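Long-range contact in CCMAN5 (Cellulosimicrobium cellulans, PDB 2XSG), which hydrolyses mannosides as a family 92 glycoside hydrolase and enables mannose-6-phosphate modification of yeast-produced human lysosomal enzymes: residues E407-K419 / Q460-E474. Residues are numbered along the deposited sequence; the frame is centred on the assembly and turned at random.
Sequences ERSSVVVADAIAK and QRGYDQYGLSVIADE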
loop_
_atom_site.group_PDB
_atom_site.type_symbol
_atom_site.label_atom_id
_atom_site.label_comp_id
_atom_site.label_asym_id
_atom_site.label_seq_id
_atom_site.Cartn_x
_atom_site.Cartn_y
_atom_site.Cartn_z
ATOM N N GLU A 407 7.230 -11.398 -3.481
ATOM C CA GLU A 407 6.576 -12.282 -4.451
ATOM C C GLU A 407 5.789 -11.471 -5.470
ATOM O O GLU A 407 5.257 -10.421 -5.134
ATOM C CB GLU A 407 5.630 -13.280 -3.765
ATOM C CG GLU A 407 6.274 -14.206 -2.743
ATOM C CD GLU A 407 6.098 -13.726 -1.306
ATOM O OE1 GLU A 407 5.916 -12.512 -1.074
ATOM O OE2 GLU A 407 6.150 -14.582 -0.406
ATOM N N ARG A 408 5.696 -11.986 -6.700
ATOM C CA ARG A 408 4.975 -11.345 -7.815
ATOM C C ARG A 408 5.770 -10.214 -8.464
ATOM O O ARG A 408 5.276 -9.591 -9.409
ATOM C CB ARG A 408 3.567 -10.834 -7.434
ATOM C CG ARG A 408 2.619 -11.820 -6.726
ATOM C CD ARG A 408 2.270 -13.065 -7.539
ATOM N NE ARG A 408 3.199 -14.168 -7.274
ATOM C CZ ARG A 408 3.132 -15.005 -6.239
ATOM N NH1 ARG A 408 2.172 -14.883 -5.328
ATOM N NH2 ARG A 408 4.045 -15.966 -6.103
ATOM N N SER A 409 6.985 -9.940 -7.972
ATOM C CA SER A 409 7.855 -8.932 -8.622
ATOM C C SER A 409 8.005 -9.175 -10.131
ATOM O O SER A 409 8.066 -8.223 -10.898
ATOM C CB SER A 409 9.253 -8.890 -7.985
ATOM O OG SER A 409 9.225 -8.336 -6.680
ATOM N N SER A 410 8.084 -10.444 -10.547
ATOM C CA SER A 410 8.238 -10.769 -11.989
ATOM C C SER A 410 7.063 -10.237 -12.811
ATOM O O SER A 410 7.218 -9.880 -13.987
ATOM C CB SER A 410 8.405 -12.283 -12.222
ATOM O OG SER A 410 7.177 -12.989 -12.006
ATOM N N VAL A 411 5.894 -10.185 -12.178
ATOM C CA VAL A 411 4.668 -9.727 -12.832
ATOM C C VAL A 411 4.732 -8.218 -12.993
ATOM O O VAL A 411 4.373 -7.695 -14.041
ATOM C CB VAL A 411 3.422 -10.145 -12.013
ATOM C CG1 VAL A 411 2.126 -9.564 -12.616
ATOM C CG2 VAL A 411 3.346 -11.703 -11.935
ATOM N N VAL A 412 5.213 -7.531 -11.956
ATOM C CA VAL A 412 5.330 -6.077 -11.968
ATOM C C VAL A 412 6.339 -5.603 -13.033
ATOM O O VAL A 412 6.083 -4.625 -13.759
ATOM C CB VAL A 412 5.739 -5.531 -10.566
ATOM C CG1 VAL A 412 5.861 -4.013 -10.594
ATOM C CG2 VAL A 412 4.725 -5.988 -9.480
ATOM N N VAL A 413 7.482 -6.284 -13.120
ATOM C CA VAL A 413 8.494 -5.947 -14.136
ATOM C C VAL A 413 7.884 -6.167 -15.523
ATOM O O VAL A 413 8.016 -5.329 -16.422
ATOM C CB VAL A 413 9.815 -6.778 -13.982
ATOM C CG1 VAL A 413 10.793 -6.434 -15.116
ATOM C CG2 VAL A 413 10.488 -6.491 -12.642
ATOM N N ALA A 414 7.215 -7.297 -15.679
ATOM C CA ALA A 414 6.544 -7.649 -16.936
ATOM C C ALA A 414 5.472 -6.632 -17.312
ATOM O O ALA A 414 5.208 -6.422 -18.489
ATOM C CB ALA A 414 5.938 -9.036 -16.826
ATOM N N ASP A 415 4.855 -6.019 -16.299
ATOM C CA ASP A 415 3.833 -4.989 -16.484
ATOM C C ASP A 415 4.398 -3.795 -17.249
ATOM O O ASP A 415 3.771 -3.310 -18.193
ATOM C CB ASP A 415 3.266 -4.535 -15.125
ATOM C CG ASP A 415 1.996 -3.713 -15.260
ATOM O OD1 ASP A 415 0.902 -4.314 -15.316
ATOM O OD2 ASP A 415 2.089 -2.469 -15.304
ATOM N N ALA A 416 5.578 -3.330 -16.844
ATOM C CA ALA A 416 6.271 -2.233 -17.549
ATOM C C ALA A 416 6.720 -2.648 -18.946
ATOM O O ALA A 416 6.560 -1.898 -19.913
ATOM C CB ALA A 416 7.442 -1.730 -16.732
ATOM N N ILE A 417 7.261 -3.854 -19.076
ATOM C CA ILE A 417 7.656 -4.327 -20.399
ATOM C C ILE A 417 6.446 -4.430 -21.334
ATOM O O ILE A 417 6.486 -3.928 -22.443
ATOM C CB ILE A 417 8.446 -5.663 -20.348
ATOM C CG1 ILE A 417 9.739 -5.495 -19.530
ATOM C CG2 ILE A 417 8.741 -6.147 -21.777
ATOM C CD1 ILE A 417 10.443 -6.820 -19.135
ATOM N N ALA A 418 5.359 -5.058 -20.887
ATOM C CA ALA A 418 4.175 -5.190 -21.752
ATOM C C ALA A 418 3.648 -3.811 -22.145
ATOM O O ALA A 418 3.133 -3.631 -23.257
ATOM C CB ALA A 418 3.092 -6.017 -21.076
ATOM N N LYS A 419 3.797 -2.844 -21.239
ATOM C CA LYS A 419 3.366 -1.457 -21.472
ATOM C C LYS A 419 4.349 -0.624 -22.312
ATOM O O LYS A 419 4.137 0.574 -22.490
ATOM C CB LYS A 419 3.057 -0.736 -20.143
ATOM C CG LYS A 419 1.672 -1.029 -19.573
ATOM C CD LYS A 419 1.483 -0.443 -18.176
ATOM C CE LYS A 419 0.133 -0.820 -17.592
ATOM N NZ LYS A 419 0.025 -2.256 -17.185
ATOM N N GLN A 460 -0.069 -19.580 -8.276
ATOM C CA GLN A 460 0.859 -18.481 -8.032
ATOM C C GLN A 460 2.095 -18.557 -8.906
ATOM O O GLN A 460 2.484 -17.563 -9.490
ATOM C CB GLN A 460 1.239 -18.404 -6.550
ATOM C CG GLN A 460 0.125 -17.747 -5.718
ATOM C CD GLN A 460 0.494 -17.640 -4.265
ATOM O OE1 GLN A 460 1.263 -16.772 -3.883
ATOM N NE2 GLN A 460 -0.050 -18.525 -3.443
ATOM N N ARG A 461 2.704 -19.742 -8.998
ATOM C CA ARG A 461 3.842 -19.950 -9.870
ATOM C C ARG A 461 3.435 -19.723 -11.332
ATOM O O ARG A 461 4.233 -19.243 -12.146
ATOM C CB ARG A 461 4.432 -21.360 -9.674
ATOM C CG ARG A 461 5.589 -21.716 -10.607
ATOM C CD ARG A 461 6.468 -22.800 -10.013
ATOM N NE ARG A 461 7.194 -22.290 -8.847
ATOM C CZ ARG A 461 7.699 -23.033 -7.867
ATOM N NH1 ARG A 461 7.595 -24.358 -7.894
ATOM N NH2 ARG A 461 8.318 -22.447 -6.851
ATOM N N GLY A 462 2.204 -20.080 -11.659
ATOM C CA GLY A 462 1.701 -19.896 -13.011
ATOM C C GLY A 462 1.783 -18.435 -13.405
ATOM O O GLY A 462 2.311 -18.102 -14.468
ATOM N N TYR A 463 1.277 -17.555 -12.538
ATOM C CA TYR A 463 1.327 -16.122 -12.808
ATOM C C TYR A 463 2.785 -15.593 -12.795
ATOM O O TYR A 463 3.161 -14.789 -13.644
ATOM C CB TYR A 463 0.449 -15.364 -11.812
ATOM C CG TYR A 463 -0.200 -14.106 -12.353
ATOM C CD1 TYR A 463 0.425 -13.327 -13.338
ATOM C CD2 TYR A 463 -1.431 -13.673 -11.863
ATOM C CE1 TYR A 463 -0.168 -12.169 -13.839
ATOM C CE2 TYR A 463 -2.031 -12.491 -12.355
ATOM C CZ TYR A 463 -1.386 -11.750 -13.342
ATOM O OH TYR A 463 -1.958 -10.591 -13.843
ATOM N N ASP A 464 3.594 -16.055 -11.844
ATOM C CA ASP A 464 5.016 -15.694 -11.803
ATOM C C ASP A 464 5.730 -16.048 -13.087
ATOM O O ASP A 464 6.524 -15.247 -13.591
ATOM C CB ASP A 464 5.728 -16.401 -10.655
ATOM C CG ASP A 464 5.480 -15.734 -9.316
ATOM O OD1 ASP A 464 5.103 -14.534 -9.292
ATOM O OD2 ASP A 464 5.672 -16.411 -8.294
ATOM N N GLN A 465 5.448 -17.251 -13.602
ATOM C CA GLN A 465 6.090 -17.740 -14.820
ATOM C C GLN A 465 5.617 -16.998 -16.064
ATOM O O GLN A 465 6.437 -16.692 -16.959
ATOM C CB GLN A 465 5.914 -19.250 -14.974
ATOM C CG GLN A 465 6.690 -20.079 -13.961
ATOM C CD GLN A 465 6.421 -21.569 -14.126
ATOM O OE1 GLN A 465 5.294 -21.965 -14.386
ATOM N NE2 GLN A 465 7.462 -22.393 -14.004
ATOM N N TYR A 466 4.325 -16.678 -16.122
ATOM C CA TYR A 466 3.867 -15.757 -17.156
ATOM C C TYR A 466 4.717 -14.466 -17.140
ATOM O O TYR A 466 5.204 -14.027 -18.177
ATOM C CB TYR A 466 2.351 -15.420 -17.068
ATOM C CG TYR A 466 2.022 -14.207 -17.922
ATOM C CD1 TYR A 466 1.988 -14.296 -19.318
ATOM C CD2 TYR A 466 1.831 -12.950 -17.334
ATOM C CE1 TYR A 466 1.742 -13.160 -20.110
ATOM C CE2 TYR A 466 1.585 -11.820 -18.105
ATOM C CZ TYR A 466 1.542 -11.928 -19.487
ATOM O OH TYR A 466 1.297 -10.809 -20.238
ATOM N N GLY A 467 4.890 -13.859 -15.963
ATOM C CA GLY A 467 5.659 -12.611 -15.847
ATOM C C GLY A 467 7.117 -12.761 -16.256
ATOM O O GLY A 467 7.658 -11.948 -17.002
ATOM N N LEU A 468 7.753 -13.812 -15.763
ATOM C CA LEU A 468 9.112 -14.133 -16.160
ATOM C C LEU A 468 9.218 -14.320 -17.678
ATOM O O LEU A 468 10.213 -13.893 -18.304
ATOM C CB LEU A 468 9.549 -15.389 -15.441
ATOM C CG LEU A 468 10.878 -15.524 -14.729
ATOM C CD1 LEU A 468 11.324 -14.278 -13.986
ATOM C CD2 LEU A 468 10.727 -16.722 -13.770
ATOM N N SER A 469 8.194 -14.928 -18.271
ATOM C CA SER A 469 8.204 -15.166 -19.720
ATOM C C SER A 469 8.316 -13.858 -20.522
ATOM O O SER A 469 9.041 -13.792 -21.513
ATOM C CB SER A 469 6.985 -15.992 -20.155
ATOM O OG SER A 469 5.871 -15.169 -20.401
ATOM N N VAL A 470 7.594 -12.824 -20.086
ATOM C CA VAL A 470 7.663 -11.487 -20.692
ATOM C C VAL A 470 9.082 -10.914 -20.566
ATOM O O VAL A 470 9.658 -10.418 -21.543
ATOM C CB VAL A 470 6.607 -10.548 -20.059
ATOM C CG1 VAL A 470 6.777 -9.103 -20.523
ATOM C CG2 VAL A 470 5.183 -11.044 -20.365
ATOM N N ILE A 471 9.660 -11.010 -19.367
ATOM C CA ILE A 471 11.049 -10.580 -19.144
ATOM C C ILE A 471 12.048 -11.400 -19.976
ATOM O O ILE A 471 13.036 -10.854 -20.505
ATOM C CB ILE A 471 11.439 -10.643 -17.644
ATOM C CG1 ILE A 471 10.419 -9.877 -16.780
ATOM C CG2 ILE A 471 12.862 -10.111 -17.429
ATOM C CD1 ILE A 471 10.511 -10.169 -15.244
ATOM N N ALA A 472 11.804 -12.699 -20.095
ATOM C CA ALA A 472 12.714 -13.551 -20.887
ATOM C C ALA A 472 12.782 -13.113 -22.364
ATOM O O ALA A 472 13.877 -12.995 -22.934
ATOM C CB ALA A 472 12.329 -15.042 -20.755
ATOM N N ASP A 473 11.616 -12.857 -22.966
ATOM C CA ASP A 473 11.513 -12.418 -24.371
ATOM C C ASP A 473 12.181 -11.050 -24.564
ATOM O O ASP A 473 12.774 -10.776 -25.603
ATOM C CB ASP A 473 10.041 -12.337 -24.813
ATOM C CG ASP A 473 9.516 -13.651 -25.393
ATOM O OD1 ASP A 473 10.305 -14.413 -25.994
ATOM O OD2 ASP A 473 8.300 -13.924 -25.256
ATOM N N GLU A 474 12.061 -10.185 -23.559
ATOM C CA GLU A 474 12.697 -8.880 -23.618
ATOM C C GLU A 474 14.221 -8.986 -23.596
ATOM O O GLU A 474 14.915 -8.131 -24.157
ATOM C CB GLU A 474 12.220 -7.999 -22.468
ATOM C CG GLU A 474 12.748 -6.581 -22.517
ATOM C CD GLU A 474 12.136 -5.732 -23.630
ATOM O OE1 GLU A 474 11.265 -6.210 -24.399
ATOM O OE2 GLU A 474 12.531 -4.556 -23.718
HETATM O O HOH W 1 7.192 -14.662 -6.766
HETATM O O HOH W 2 7.652 -13.004 -9.217
#
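Arg408, the N-cap residue of helix 409-418, takes hold of Asp464 side-on with two nitrogens, one to each carboxylate oxygen. Arg408 NE reaches Asp464 OD1 at 2.8 Å in a nearly straight bond (171°), while NH2 meets OD2 on its syn side; the carboxylate is turned 41° from the guanidinium plane. The chain gets there by bending at its second and third torsions, which also brings Arg408 NH1 within 2.5 Å of Gln460 OE1, on a lone pair of that amide, which stands at right angles to the guanidinium. Trp354 gives OE1 a second donor. A lysine in place of Arg408 would probably lose the paired grip and leave one carboxylate oxygen of Asp464 without its nitrogen donor.

Two residues on, Ser410 OG donates to Asp464 O (2.8 Å), a carbonyl already accepting from Leu468 N, and its side chain sits as a knob among Asp464, Gly467, Leu468 and Ile471. Gly467 lets the backbones close in, its CA 4.3 Å from Val411 CA; a CB there would clash with Ser410 O.

At the far end Ile417 lays CD1 across Ile471 and CG2 against Val470 CG1 (3.8 Å), and Ile471 fills the hole between Ser410, Val413, Ala414 and Ile417. Such interlocking at a 39° crossing is knobs-into-holes packing, here between two helices of the family 92 catalytic domain, consistent with the (alpha/alpha)6 barrel expected of the six-hairpin glycosidases.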